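Local coordinates for cellulose-binding protein (Saccharophagus degradans, PDB 2YHG) that is of uncertain activity but probably serves carbohydrate metabolism, pairing a nucleoside hydrolase-like domain, perhaps able to cleave glycosidic bonds, with a C-terminal beta-rich domain, both binding calcium, at residues Met53-Asp58 with Gln316-Trp321; Ser308-Asn313 with Asn425-Arg430; Ala330-Val335 with Asp366-Ser371; Asp360-Ser365 with Ser395-Asn400. All coordinates share one frame; numbering follows the deposited sequence.

Contact 1. Residues Met53-Asp58 with Gln316-Trp321. With ZN (zinc ion), chain I.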
loop_
_atom_site.group_PDB
_atom_site.type_symbol
_atom_site.label_atom_id
_atom_site.label_comp_id
_atom_site.label_asym_id
_atom_site.label_seq_id
_atom_site.Cartn_x
_atom_site.Cartn_y
_atom_site.Cartn_z
ATOM N N MET A 53 3.072 3.432 10.597
ATOM C CA MET A 53 1.865 2.739 10.121
ATOM C C MET A 53 1.964 1.217 10.298
ATOM O O MET A 53 1.040 0.515 9.896
ATOM C CB MET A 53 1.612 3.067 8.607
ATOM C CG MET A 53 1.272 4.540 8.355
ATOM S SD MET A 53 0.963 4.919 6.631
ATOM C CE MET A 53 -0.647 4.171 6.426
ATOM N N ALA A 54 3.056 0.714 10.850
ATOM C CA ALA A 54 3.360 -0.714 10.708
ATOM C C ALA A 54 2.397 -1.624 11.458
ATOM O O ALA A 54 2.284 -2.798 11.161
ATOM C CB ALA A 54 4.800 -1.018 11.096
ATOM N N ASN A 55 1.702 -1.097 12.461
ATOM C CA ASN A 55 0.679 -1.867 13.149
ATOM C C ASN A 55 -0.463 -2.307 12.220
ATOM O O ASN A 55 -1.209 -3.226 12.555
ATOM C CB ASN A 55 0.074 -1.046 14.301
ATOM C CG ASN A 55 -0.770 0.096 13.781
ATOM O OD1 ASN A 55 -0.240 1.001 13.123
ATOM N ND2 ASN A 55 -2.083 0.052 14.031
ATOM N N GLU A 56 -0.618 -1.653 11.072
ATOM C CA GLU A 56 -1.693 -1.947 10.133
ATOM C C GLU A 56 -1.331 -3.025 9.124
ATOM O O GLU A 56 -2.204 -3.385 8.324
ATOM C CB GLU A 56 -2.079 -0.674 9.331
ATOM C CG GLU A 56 -2.430 0.525 10.184
ATOM C CD GLU A 56 -3.658 0.367 11.065
ATOM O OE1 GLU A 56 -4.511 -0.538 10.818
ATOM O OE2 GLU A 56 -3.850 1.262 11.932
ATOM N N TYR A 57 -0.103 -3.527 9.169
ATOM C CA TYR A 57 0.449 -4.431 8.163
ATOM C C TYR A 57 1.058 -5.640 8.848
ATOM O O TYR A 57 1.401 -5.568 10.038
ATOM C CB TYR A 57 1.606 -3.748 7.393
ATOM C CG TYR A 57 1.197 -2.524 6.613
ATOM C CD1 TYR A 57 0.959 -1.322 7.228
ATOM C CD2 TYR A 57 1.042 -2.586 5.238
ATOM C CE1 TYR A 57 0.637 -0.198 6.515
ATOM C CE2 TYR A 57 0.736 -1.454 4.500
ATOM C CZ TYR A 57 0.544 -0.256 5.131
ATOM O OH TYR A 57 0.266 0.905 4.460
ATOM N N ASP A 58 1.365 -6.657 8.055
ATOM C CA ASP A 58 2.368 -7.639 8.390
ATOM C C ASP A 58 3.571 -7.412 7.493
ATOM O O ASP A 58 3.671 -7.966 6.383
ATOM C CB ASP A 58 1.825 -9.052 8.274
ATOM C CG ASP A 58 1.005 -9.434 9.508
ATOM O OD1 ASP A 58 1.473 -9.208 10.646
ATOM O OD2 ASP A 58 -0.121 -9.946 9.349
ATOM N N GLN A 316 0.226 12.656 10.526
ATOM C CA GLN A 316 0.327 13.642 11.622
ATOM C C GLN A 316 0.015 12.989 12.962
ATOM O O GLN A 316 0.773 13.144 13.936
ATOM C CB GLN A 316 -0.562 14.829 11.337
ATOM C CG GLN A 316 -0.596 15.834 12.464
ATOM C CD GLN A 316 -1.577 16.964 12.286
ATOM O OE1 GLN A 316 -2.060 17.247 11.195
ATOM N NE2 GLN A 316 -1.874 17.645 13.391
ATOM N N ALA A 317 -1.116 12.289 13.056
ATOM C CA ALA A 317 -1.505 11.648 14.306
ATOM C C ALA A 317 -0.516 10.590 14.705
ATOM O O ALA A 317 -0.189 10.473 15.891
ATOM C CB ALA A 317 -2.899 11.052 14.184
ATOM N N ARG A 318 -0.008 9.810 13.741
ATOM C CA ARG A 318 0.924 8.746 14.097
ATOM C C ARG A 318 2.266 9.275 14.608
ATOM O O ARG A 318 2.889 8.634 15.449
ATOM C CB ARG A 318 1.088 7.784 12.926
ATOM C CG ARG A 318 -0.151 6.989 12.637
ATOM C CD ARG A 318 -0.051 6.242 11.327
ATOM N NE ARG A 318 -1.240 5.452 11.028
ATOM C CZ ARG A 318 -1.534 4.292 11.574
ATOM N NH1 ARG A 318 -0.668 3.658 12.340
ATOM N NH2 ARG A 318 -2.707 3.749 11.306
ATOM N N MET A 319 2.706 10.421 14.117
ATOM C CA MET A 319 3.888 11.039 14.686
ATOM C C MET A 319 3.635 11.589 16.087
ATOM O O MET A 319 4.561 11.656 16.900
ATOM C CB MET A 319 4.444 12.117 13.777
ATOM C CG MET A 319 4.998 11.572 12.462
ATOM S SD MET A 319 6.259 10.286 12.623
ATOM C CE MET A 319 7.518 11.192 13.483
ATOM N N ASP A 320 2.388 11.920 16.410
ATOM C CA ASP A 320 1.998 12.166 17.795
ATOM C C ASP A 320 2.078 10.911 18.624
ATOM O O ASP A 320 2.575 10.963 19.753
ATOM C CB ASP A 320 0.606 12.779 17.849
ATOM C CG ASP A 320 0.529 14.130 17.162
ATOM O OD1 ASP A 320 1.605 14.767 16.921
ATOM O OD2 ASP A 320 -0.614 14.572 16.871
ATOM N N TRP A 321 1.595 9.790 18.101
ATOM C CA TRP A 321 1.753 8.531 18.797
ATOM C C TRP A 321 3.211 8.309 19.182
ATOM O O TRP A 321 3.514 7.810 20.261
ATOM C CB TRP A 321 1.275 7.346 17.971
ATOM C CG TRP A 321 -0.144 7.300 17.600
ATOM C CD1 TRP A 321 -1.108 8.234 17.812
ATOM C CD2 TRP A 321 -0.746 6.274 16.823
ATOM N NE1 TRP A 321 -2.276 7.848 17.222
ATOM C CE2 TRP A 321 -2.090 6.643 16.610
ATOM C CE3 TRP A 321 -0.284 5.072 16.316
ATOM C CZ2 TRP A 321 -2.996 5.828 15.920
ATOM C CZ3 TRP A 321 -1.183 4.252 15.631
ATOM C CH2 TRP A 321 -2.506 4.633 15.442
HETATM ZN ZN ZN I . 1.993 16.559 15.984
HETATM O O HOH W 1 2.143 15.557 14.163
HETATM O O HOH W 2 -0.089 16.861 15.755
HETATM O O HOH W 3 2.146 18.410 15.081
#
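Arg-318 reaches from helix 308-323 to the short 3-10 turn at 54-56, where its guanidinium meets Met-53, Asn-55 and Glu-56. The chain is extended from CG to NE, carrying the charge well off the helix. Its NH2 forms a salt bridge with Glu-56, ending 2.8 Å from OE2. That oxygen lies in the guanidinium plane, but the carboxylate stands almost perpendicular and is met on the anti side of OE2, 30° out of its own plane. NH1 donates to OD1 of Asn-55 over 2.8 Å, on a lone pair in the amide's carbonyl plane. Asn-55 ND2 bonds Glu-56 OE2 weakly, linking the two acceptors.

Met-53 crosses the arginine at about a right angle, its CG 3.7 Å from Arg-318 CD, and its CB lies over one guanidinium face. On the opposite face is the indole of Trp-321, one helical turn on, whose NE1 bonds Asn-331 O. Asp-314 and Val-52 O bind Arg-318 as well. Elsewhere on the helix, far from 53-58, Asp-320 OD1 binds zinc with His-227. With apolar faces and an acceptor-lined edge, the buried guanidinium is held in one orientation, and its positive charge is probably stabilised by the two carboxylates.

Contact 2. Residues Ser308-Asn313 with Asn425-Arg430; sequences STAIHN and NLYAYR
The first turns of helix 308-323 lie against the start of strand 427-436, an inner strand of the four-stranded mixed sheet, and Ala-310 meets two tyrosines there. Its CB sits 3.7 Å from CD1 of Tyr-427, approaching the ring obliquely, and 3.2 Å from OH of Tyr-429, at the edge of that ring. A methyl group is small enough to let both aromatics come close to the helix. The hydroxyl of Tyr-429 has its polar partner in Trp-267, whose indole stands at about a right angle to the tyrosine ring. Thr-309, an exposed residue, adds a methyl: CG2, anti to the backbone N, lies 3.7 Å from Tyr-427 OH.

Helix and strand axes approach to 9.3 Å at 126° between their directions, so this is oblique helix-on-sheet packing. It brings helix 308-323 onto the sheet of the C-terminal beta domain. Tyr-427 and Tyr-429, two residues apart on the strand, both direct their rings at the helix, whereas Ala-428 between them points away.

Polar links flank the apolar patch. Asn-313 ND2 donates to the carbonyl O of Asn-425 over 2.8 Å, with an N-H...O angle of 153°, meeting a lone pair in the carbonyl plane and staying close to its own amide plane. The same ND2 lies at the edge of the Tyr-427 ring. A water bridges the backbones, giving a proton to Ala-310 O and accepting one from Tyr-427 N. Leu-426 makes a van der Waals contact, its CD2 3.6 Å from Asn-313 O.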
loop_
_atom_site.group_PDB
_atom_site.type_symbol
_atom_site.label_atom_id
_atom_site.label_comp_id
_atom_site.label_asym_id
_atom_site.label_seq_id
_atom_site.Cartn_x
_atom_site.Cartn_y
_atom_site.Cartn_z
ATOM N N SER A 308 -5.929 12.675 0.009
ATOM C CA SER A 308 -4.818 13.368 0.644
ATOM C C SER A 308 -5.126 13.841 2.061
ATOM O O SER A 308 -4.267 13.762 2.928
ATOM C CB SER A 308 -4.342 14.556 -0.212
ATOM O OG SER A 308 -3.419 14.126 -1.214
ATOM N N THR A 309 -6.309 14.411 2.298
ATOM C CA THR A 309 -6.564 14.929 3.643
ATOM C C THR A 309 -6.443 13.808 4.662
ATOM O O THR A 309 -5.845 13.983 5.746
ATOM C CB THR A 309 -7.909 15.615 3.723
ATOM O OG1 THR A 309 -7.876 16.748 2.866
ATOM C CG2 THR A 309 -8.214 16.064 5.155
ATOM N N ALA A 310 -7.070 12.664 4.371
ATOM C CA ALA A 310 -7.009 11.530 5.276
ATOM C C ALA A 310 -5.572 11.048 5.463
ATOM O O ALA A 310 -5.147 10.720 6.558
ATOM C CB ALA A 310 -7.911 10.410 4.801
ATOM N N ILE A 311 -4.837 10.953 4.356
ATOM C CA ILE A 311 -3.446 10.516 4.371
ATOM C C ILE A 311 -2.602 11.429 5.263
ATOM O O ILE A 311 -1.835 10.958 6.112
ATOM C CB ILE A 311 -2.852 10.475 2.947
ATOM C CG1 ILE A 311 -3.524 9.378 2.111
ATOM C CG2 ILE A 311 -1.343 10.333 2.984
ATOM C CD1 ILE A 311 -3.201 9.435 0.620
ATOM N N HIS A 312 -2.748 12.737 5.082
ATOM C CA HIS A 312 -1.904 13.647 5.827
ATOM C C HIS A 312 -2.249 13.676 7.308
ATOM O O HIS A 312 -1.364 13.728 8.176
ATOM C CB HIS A 312 -1.975 15.063 5.270
ATOM C CG HIS A 312 -1.558 15.154 3.841
ATOM N ND1 HIS A 312 -0.621 14.318 3.270
ATOM C CD2 HIS A 312 -1.997 15.968 2.854
ATOM C CE1 HIS A 312 -0.540 14.613 1.982
ATOM N NE2 HIS A 312 -1.329 15.634 1.707
ATOM N N ASN A 313 -3.535 13.612 7.607
ATOM C CA ASN A 313 -3.956 13.624 8.995
ATOM C C ASN A 313 -3.505 12.345 9.696
ATOM O O ASN A 313 -3.084 12.364 10.861
ATOM C CB ASN A 313 -5.468 13.806 9.112
ATOM C CG ASN A 313 -5.913 15.186 8.734
ATOM O OD1 ASN A 313 -5.137 16.037 8.259
ATOM N ND2 ASN A 313 -7.210 15.420 8.926
ATOM N N ASN A 425 -8.351 15.536 12.463
ATOM C CA ASN A 425 -9.478 14.617 12.215
ATOM C C ASN A 425 -8.948 13.337 11.568
ATOM O O ASN A 425 -8.205 13.393 10.576
ATOM C CB ASN A 425 -10.488 15.186 11.204
ATOM C CG ASN A 425 -11.245 16.456 11.634
ATOM O OD1 ASN A 425 -11.929 16.999 10.815
ATOM N ND2 ASN A 425 -11.126 16.900 12.906
ATOM N N LEU A 426 -9.366 12.198 12.071
ATOM C CA LEU A 426 -8.953 10.931 11.512
ATOM C C LEU A 426 -10.125 10.221 10.842
ATOM O O LEU A 426 -11.285 10.332 11.234
ATOM C CB LEU A 426 -8.308 10.044 12.567
ATOM C CG LEU A 426 -6.933 10.498 13.027
ATOM C CD1 LEU A 426 -6.456 9.625 14.150
ATOM C CD2 LEU A 426 -5.940 10.471 11.846
ATOM N N TYR A 427 -9.777 9.453 9.813
ATOM C CA TYR A 427 -10.741 8.830 8.915
ATOM C C TYR A 427 -10.692 7.323 9.025
ATOM O O TYR A 427 -9.659 6.728 9.333
ATOM C CB TYR A 427 -10.472 9.254 7.471
ATOM C CG TYR A 427 -10.702 10.731 7.207
ATOM C CD1 TYR A 427 -9.797 11.717 7.641
ATOM C CD2 TYR A 427 -11.816 11.160 6.527
ATOM C CE1 TYR A 427 -10.027 13.054 7.384
ATOM C CE2 TYR A 427 -12.057 12.482 6.281
ATOM C CZ TYR A 427 -11.129 13.424 6.644
ATOM O OH TYR A 427 -11.411 14.759 6.423
ATOM N N ALA A 428 -11.805 6.699 8.671
ATOM C CA ALA A 428 -11.861 5.258 8.476
ATOM C C ALA A 428 -12.883 4.945 7.398
ATOM O O ALA A 428 -13.692 5.800 7.027
ATOM C CB ALA A 428 -12.208 4.525 9.766
ATOM N N TYR A 429 -12.806 3.736 6.857
ATOM C CA TYR A 429 -13.560 3.379 5.661
ATOM C C TYR A 429 -14.213 2.033 5.795
ATOM O O TYR A 429 -13.633 1.101 6.340
ATOM C CB TYR A 429 -12.604 3.300 4.461
ATOM C CG TYR A 429 -11.810 4.556 4.222
ATOM C CD1 TYR A 429 -12.379 5.663 3.648
ATOM C CD2 TYR A 429 -10.483 4.661 4.650
ATOM C CE1 TYR A 429 -11.641 6.820 3.457
ATOM C CE2 TYR A 429 -9.732 5.787 4.426
ATOM C CZ TYR A 429 -10.318 6.858 3.827
ATOM O OH TYR A 429 -9.540 7.979 3.572
ATOM N N ARG A 430 -15.370 1.887 5.140
ATOM C CA ARG A 430 -15.914 0.581 4.809
ATOM C C ARG A 430 -16.540 0.626 3.425
ATOM O O ARG A 430 -17.523 1.331 3.215
ATOM C CB ARG A 430 -16.961 0.100 5.809
ATOM C CG ARG A 430 -17.563 -1.258 5.432
ATOM C CD ARG A 430 -16.574 -2.394 5.683
ATOM N NE ARG A 430 -16.234 -2.468 7.109
ATOM C CZ ARG A 430 -17.079 -2.856 8.069
ATOM N NH1 ARG A 430 -18.198 -3.488 7.770
ATOM N NH2 ARG A 430 -16.770 -2.708 9.347
HETATM O O HOH W 4 -7.041 9.570 8.528
#

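Contact 3. Residues Ala330-Val335 with Asp366-Ser371. With CA (calcium ion), chain D.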
loop_
_atom_site.group_PDB
_atom_site.type_symbol
_atom_site.label_atom_id
_atom_site.label_comp_id
_atom_site.label_asym_id
_atom_site.label_seq_id
_atom_site.Cartn_x
_atom_site.Cartn_y
_atom_site.Cartn_z
ATOM N N ALA A 330 -3.183 11.858 22.206
ATOM C CA ALA A 330 -3.183 11.841 20.740
ATOM C C ALA A 330 -4.532 11.334 20.263
ATOM O O ALA A 330 -5.280 10.706 21.016
ATOM C CB ALA A 330 -2.058 10.968 20.205
ATOM N N ASN A 331 -4.795 11.546 18.975
ATOM C CA ASN A 331 -6.008 11.050 18.357
ATOM C C ASN A 331 -5.810 9.687 17.719
ATOM O O ASN A 331 -4.736 9.386 17.192
ATOM C CB ASN A 331 -6.505 12.055 17.331
ATOM C CG ASN A 331 -7.918 11.759 16.851
ATOM O OD1 ASN A 331 -8.679 11.070 17.533
ATOM N ND2 ASN A 331 -8.306 12.328 15.703
ATOM N N HIS A 332 -6.851 8.863 17.803
ATOM C CA HIS A 332 -6.881 7.538 17.190
ATOM C C HIS A 332 -8.088 7.380 16.265
ATOM O O HIS A 332 -9.108 8.061 16.424
ATOM C CB HIS A 332 -6.872 6.465 18.262
ATOM C CG HIS A 332 -5.803 6.701 19.281
ATOM N ND1 HIS A 332 -6.000 7.555 20.340
ATOM C CD2 HIS A 332 -4.496 6.347 19.324
ATOM C CE1 HIS A 332 -4.862 7.713 20.996
ATOM N NE2 HIS A 332 -3.935 6.979 20.412
ATOM N N HIS A 333 -7.966 6.503 15.289
ATOM C CA HIS A 333 -8.942 6.415 14.217
ATOM C C HIS A 333 -10.302 5.932 14.709
ATOM O O HIS A 333 -10.376 5.033 15.547
ATOM C CB HIS A 333 -8.451 5.532 13.102
ATOM C CG HIS A 333 -7.076 5.875 12.645
ATOM N ND1 HIS A 333 -5.946 5.630 13.394
ATOM C CD2 HIS A 333 -6.667 6.471 11.508
ATOM C CE1 HIS A 333 -4.888 6.037 12.710
ATOM N NE2 HIS A 333 -5.303 6.591 11.576
ATOM N N PRO A 334 -11.371 6.419 14.071
ATOM C CA PRO A 334 -12.685 5.846 14.353
ATOM C C PRO A 334 -12.788 4.436 13.782
ATOM O O PRO A 334 -11.977 4.012 12.944
ATOM C CB PRO A 334 -13.634 6.803 13.656
ATOM C CG PRO A 334 -12.831 7.525 12.643
ATOM C CD PRO A 334 -11.432 7.539 13.111
ATOM N N VAL A 335 -13.776 3.705 14.288
ATOM C CA VAL A 335 -13.931 2.288 14.055
ATOM C C VAL A 335 -15.284 2.036 13.361
ATOM O O VAL A 335 -16.347 2.232 13.964
ATOM C CB VAL A 335 -13.854 1.510 15.361
ATOM C CG1 VAL A 335 -14.144 0.033 15.069
ATOM C CG2 VAL A 335 -12.481 1.713 16.024
ATOM N N ASP A 366 -15.750 5.752 18.229
ATOM C CA ASP A 366 -14.434 6.348 18.285
ATOM C C ASP A 366 -13.800 6.107 19.621
ATOM O O ASP A 366 -14.408 6.390 20.656
ATOM C CB ASP A 366 -14.503 7.819 18.035
ATOM C CG ASP A 366 -13.135 8.430 17.937
ATOM O OD1 ASP A 366 -12.527 8.321 16.866
ATOM O OD2 ASP A 366 -12.612 8.934 18.958
ATOM N N PRO A 367 -12.547 5.620 19.621
ATOM C CA PRO A 367 -11.961 5.171 20.897
ATOM C C PRO A 367 -11.531 6.316 21.800
ATOM O O PRO A 367 -11.266 6.124 22.998
ATOM C CB PRO A 367 -10.742 4.352 20.456
ATOM C CG PRO A 367 -10.397 4.933 19.083
ATOM C CD PRO A 367 -11.722 5.245 18.444
ATOM N N ASP A 368 -11.524 7.525 21.269
ATOM C CA ASP A 368 -11.219 8.697 22.084
ATOM C C ASP A 368 -12.482 9.370 22.600
ATOM O O ASP A 368 -12.396 10.355 23.324
ATOM C CB ASP A 368 -10.419 9.709 21.279
ATOM C CG ASP A 368 -9.282 9.084 20.535
ATOM O OD1 ASP A 368 -8.316 8.678 21.216
ATOM O OD2 ASP A 368 -9.373 8.925 19.289
ATOM N N GLY A 369 -13.648 8.902 22.155
ATOM C CA GLY A 369 -14.909 9.533 22.481
ATOM C C GLY A 369 -15.170 10.757 21.633
ATOM O O GLY A 369 -15.979 11.601 22.016
ATOM N N ASP A 370 -14.516 10.855 20.472
ATOM C CA ASP A 370 -14.827 11.940 19.562
ATOM C C ASP A 370 -16.230 11.756 18.970
ATOM O O ASP A 370 -16.744 10.644 18.907
ATOM C CB ASP A 370 -13.835 11.959 18.391
ATOM C CG ASP A 370 -12.369 12.082 18.813
ATOM O OD1 ASP A 370 -12.094 12.775 19.807
ATOM O OD2 ASP A 370 -11.514 11.610 18.050
ATOM N N SER A 371 -16.750 12.830 18.397
ATOM C CA SER A 371 -17.929 12.758 17.554
ATOM C C SER A 371 -17.571 12.254 16.165
ATOM O O SER A 371 -16.449 12.422 15.718
ATOM C CB SER A 371 -18.621 14.125 17.468
ATOM O OG SER A 371 -19.189 14.457 18.699
HETATM CA CA CA D . -10.593 9.630 17.374
HETATM O O HOH W 5 -9.301 12.545 19.941
#
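Asp-366 packs its OD1 3.5 Å from Pro-334 CA and binds the calcium ion with both oxygens, OD1 at 2.4 Å and OD2 at 2.7 Å, next to His-332 O in the coordination shell. OD2 also accepts from the backbone N of Asp-368 and of Asp-370, which approach from opposite faces of the carboxylate; the first of these bonds makes an Asx turn. Pro-367 follows in a type I turn from Asp-366 to Gly-369, which suits its fixed phi. Its ring lies against His-332 CB, and CD comes 3.2 Å from His-333 O.

Asp-368 divides its work. OD2 binds calcium at 2.4 Å and accepts from His-332 N, whereas OD1 accepts a hydrogen bond from ND1 of the imidazole over 2.7 Å, at 172°, on its syn lone pair and in the ring plane. Ring and carboxylate are nearly coplanar, 30° apart. Gly-369 has positive phi, readily adopted without a side chain, and so lets the chain turn back. Asp-370 then brings OD2 to 2.3 Å from calcium, beside the ligand Asn-331 OD1. Asn-331 ND2 donates to Pro-424 O, which helps turn OD1 to the metal.

Asp-420 supplies another ligand from strand 411-420. Oxygen-only coordination by closely spaced aspartates in an Asp-Pro-Asp-Gly-Asp loop is characteristic of a calcium site, here tying the linker 330-335 to the beta domain.

Contact 4. Residues Asp360-Ser365 with Ser395-Asn400; sequences DASGSS and SSASAN
Ala-361 N donates to Ala-397 O over 2.8 Å, nearly straight at 175° although it meets the oxygen from above the carbonyl plane. Beside this bond Asp-360 and Ser-398 face each other, with OD1 of the aspartate 3.8 Å from the serine CB. Ala-397 turns its methyl toward the loop, where CB lies 3.9 Å from Ser-362 OG; so small a side chain lets the backbones come close.

Asp-360 and Ser-398 form an antiparallel, non-hydrogen-bonded pair where strand 356-360 ends against strand 398-402, in the three-stranded sheet of the C-terminal domain. Their side chains share one face of it. Ala-361, Ala-397 and Ala-399 instead touch Tyr-374 or Trp-376 of strand 372-378, which belongs to the four-stranded sheet.

The next shell fixes the bend. Asp-360 CG is anti to its amide nitrogen (chi1 -173°), which lets OD1 reach forward and accept twice: from Ser-362 N over 2.9 Å, above the carboxylate plane, closing an Asx turn, and from Ser-362 OG over 2.7 Å on the syn lone pair. Ala-361 O likewise receives both N and OG of Ser-364, and that hydroxyl is also bonded to Val-337 N. Further out, Asn-339 OD1 accepts from the backbone N of Asp-360.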
loop_
_atom_site.group_PDB
_atom_site.type_symbol
_atom_site.label_atom_id
_atom_site.label_comp_id
_atom_site.label_asym_id
_atom_site.label_seq_id
_atom_site.Cartn_x
_atom_site.Cartn_y
_atom_site.Cartn_z
ATOM N N ASP A 360 -26.397 0.771 7.480
ATOM C CA ASP A 360 -26.490 1.475 8.742
ATOM C C ASP A 360 -25.163 1.381 9.479
ATOM O O ASP A 360 -24.759 0.294 9.859
ATOM C CB ASP A 360 -27.616 0.837 9.579
ATOM C CG ASP A 360 -27.918 1.577 10.830
ATOM O OD1 ASP A 360 -27.213 2.549 11.171
ATOM O OD2 ASP A 360 -28.893 1.152 11.489
ATOM N N ALA A 361 -24.501 2.526 9.627
ATOM C CA ALA A 361 -23.217 2.598 10.293
ATOM C C ALA A 361 -23.335 2.947 11.772
ATOM O O ALA A 361 -22.304 3.210 12.421
ATOM C CB ALA A 361 -22.312 3.610 9.580
ATOM N N SER A 362 -24.535 2.938 12.331
ATOM C CA SER A 362 -24.668 3.048 13.796
ATOM C C SER A 362 -23.811 1.936 14.510
ATOM O O SER A 362 -23.747 0.819 14.181
ATOM C CB SER A 362 -26.181 2.931 14.158
ATOM O OG SER A 362 -26.907 3.882 13.468
ATOM N N GLY A 363 -23.276 2.125 15.702
ATOM C CA GLY A 363 -22.418 0.985 16.005
ATOM C C GLY A 363 -20.945 1.375 15.953
ATOM O O GLY A 363 -20.047 0.664 16.405
ATOM N N SER A 364 -20.738 2.161 14.740
ATOM C CA SER A 364 -19.411 2.731 14.588
ATOM C C SER A 364 -19.078 3.461 15.886
ATOM O O SER A 364 -19.965 3.928 16.589
ATOM C CB SER A 364 -19.369 3.696 13.410
ATOM O OG SER A 364 -19.613 3.067 12.153
ATOM N N SER A 365 -17.801 3.581 16.179
ATOM C CA SER A 365 -17.407 4.190 17.429
ATOM C C SER A 365 -16.112 4.957 17.228
ATOM O O SER A 365 -15.412 4.784 16.225
ATOM C CB SER A 365 -17.250 3.142 18.532
ATOM O OG SER A 365 -16.249 2.187 18.176
ATOM N N SER A 395 -25.463 11.677 4.374
ATOM C CA SER A 395 -24.650 12.289 5.424
ATOM C C SER A 395 -25.097 11.883 6.797
ATOM O O SER A 395 -24.709 12.517 7.777
ATOM C CB SER A 395 -24.671 13.815 5.321
ATOM O OG SER A 395 -24.164 14.230 4.067
ATOM N N SER A 396 -25.824 10.771 6.871
ATOM C CA SER A 396 -26.283 10.219 8.130
ATOM C C SER A 396 -25.737 8.813 8.343
ATOM O O SER A 396 -25.265 8.146 7.411
ATOM C CB SER A 396 -27.798 10.146 8.113
ATOM O OG SER A 396 -28.309 11.453 7.983
ATOM N N ALA A 397 -25.725 8.366 9.585
ATOM C CA ALA A 397 -25.267 7.014 9.855
ATOM C C ALA A 397 -26.064 5.966 9.102
ATOM O O ALA A 397 -25.510 4.962 8.670
ATOM C CB ALA A 397 -25.302 6.735 11.350
ATOM N N SER A 398 -27.362 6.189 8.977
ATOM C CA SER A 398 -28.251 5.210 8.418
ATOM C C SER A 398 -28.717 5.666 7.036
ATOM O O SER A 398 -29.511 6.592 6.920
ATOM C CB SER A 398 -29.424 5.051 9.388
ATOM O OG SER A 398 -30.406 4.237 8.851
ATOM N N ALA A 399 -28.149 5.069 6.003
ATOM C CA ALA A 399 -28.377 5.440 4.598
ATOM C C ALA A 399 -29.156 4.339 3.857
ATOM O O ALA A 399 -29.243 3.191 4.310
ATOM C CB ALA A 399 -27.045 5.755 3.882
ATOM N N ASN A 400 -29.674 4.679 2.678
ATOM C CA ASN A 400 -30.418 3.705 1.864
ATOM C C ASN A 400 -30.022 3.864 0.428
ATOM O O ASN A 400 -30.111 4.948 -0.137
ATOM C CB ASN A 400 -31.954 3.807 1.989
ATOM C CG ASN A 400 -32.449 3.285 3.275
ATOM O OD1 ASN A 400 -32.663 2.089 3.449
ATOM N ND2 ASN A 400 -32.553 4.174 4.257
#

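In the fold
Contact 1 is buried, contacts 2 and 3 are partly so, and contact 4 lies at the surface. Contacts 1 and 2 share helix 308-323, with Ala-317 CB packing on Leu-426 CD1, joining the hydrolase-like domain to the C-terminal sheet. Contact 3 adjoins both: Arg-318 NH2 packs on His-333 CE1, and Pro-334 on Leu-426 and Ala-428. Contact 4 meets contact 3 through Val-335 N and Ser-365 O but stays about 7 Å, nearest atoms, from contact 2. The chemistry follows the setting: a sandwiched guanidinium in contact 1, aromatic packing with an amide-to-carbonyl hydrogen bond in contact 2, metal coordination in contact 3, and small residues with backbone bonding in contact 4.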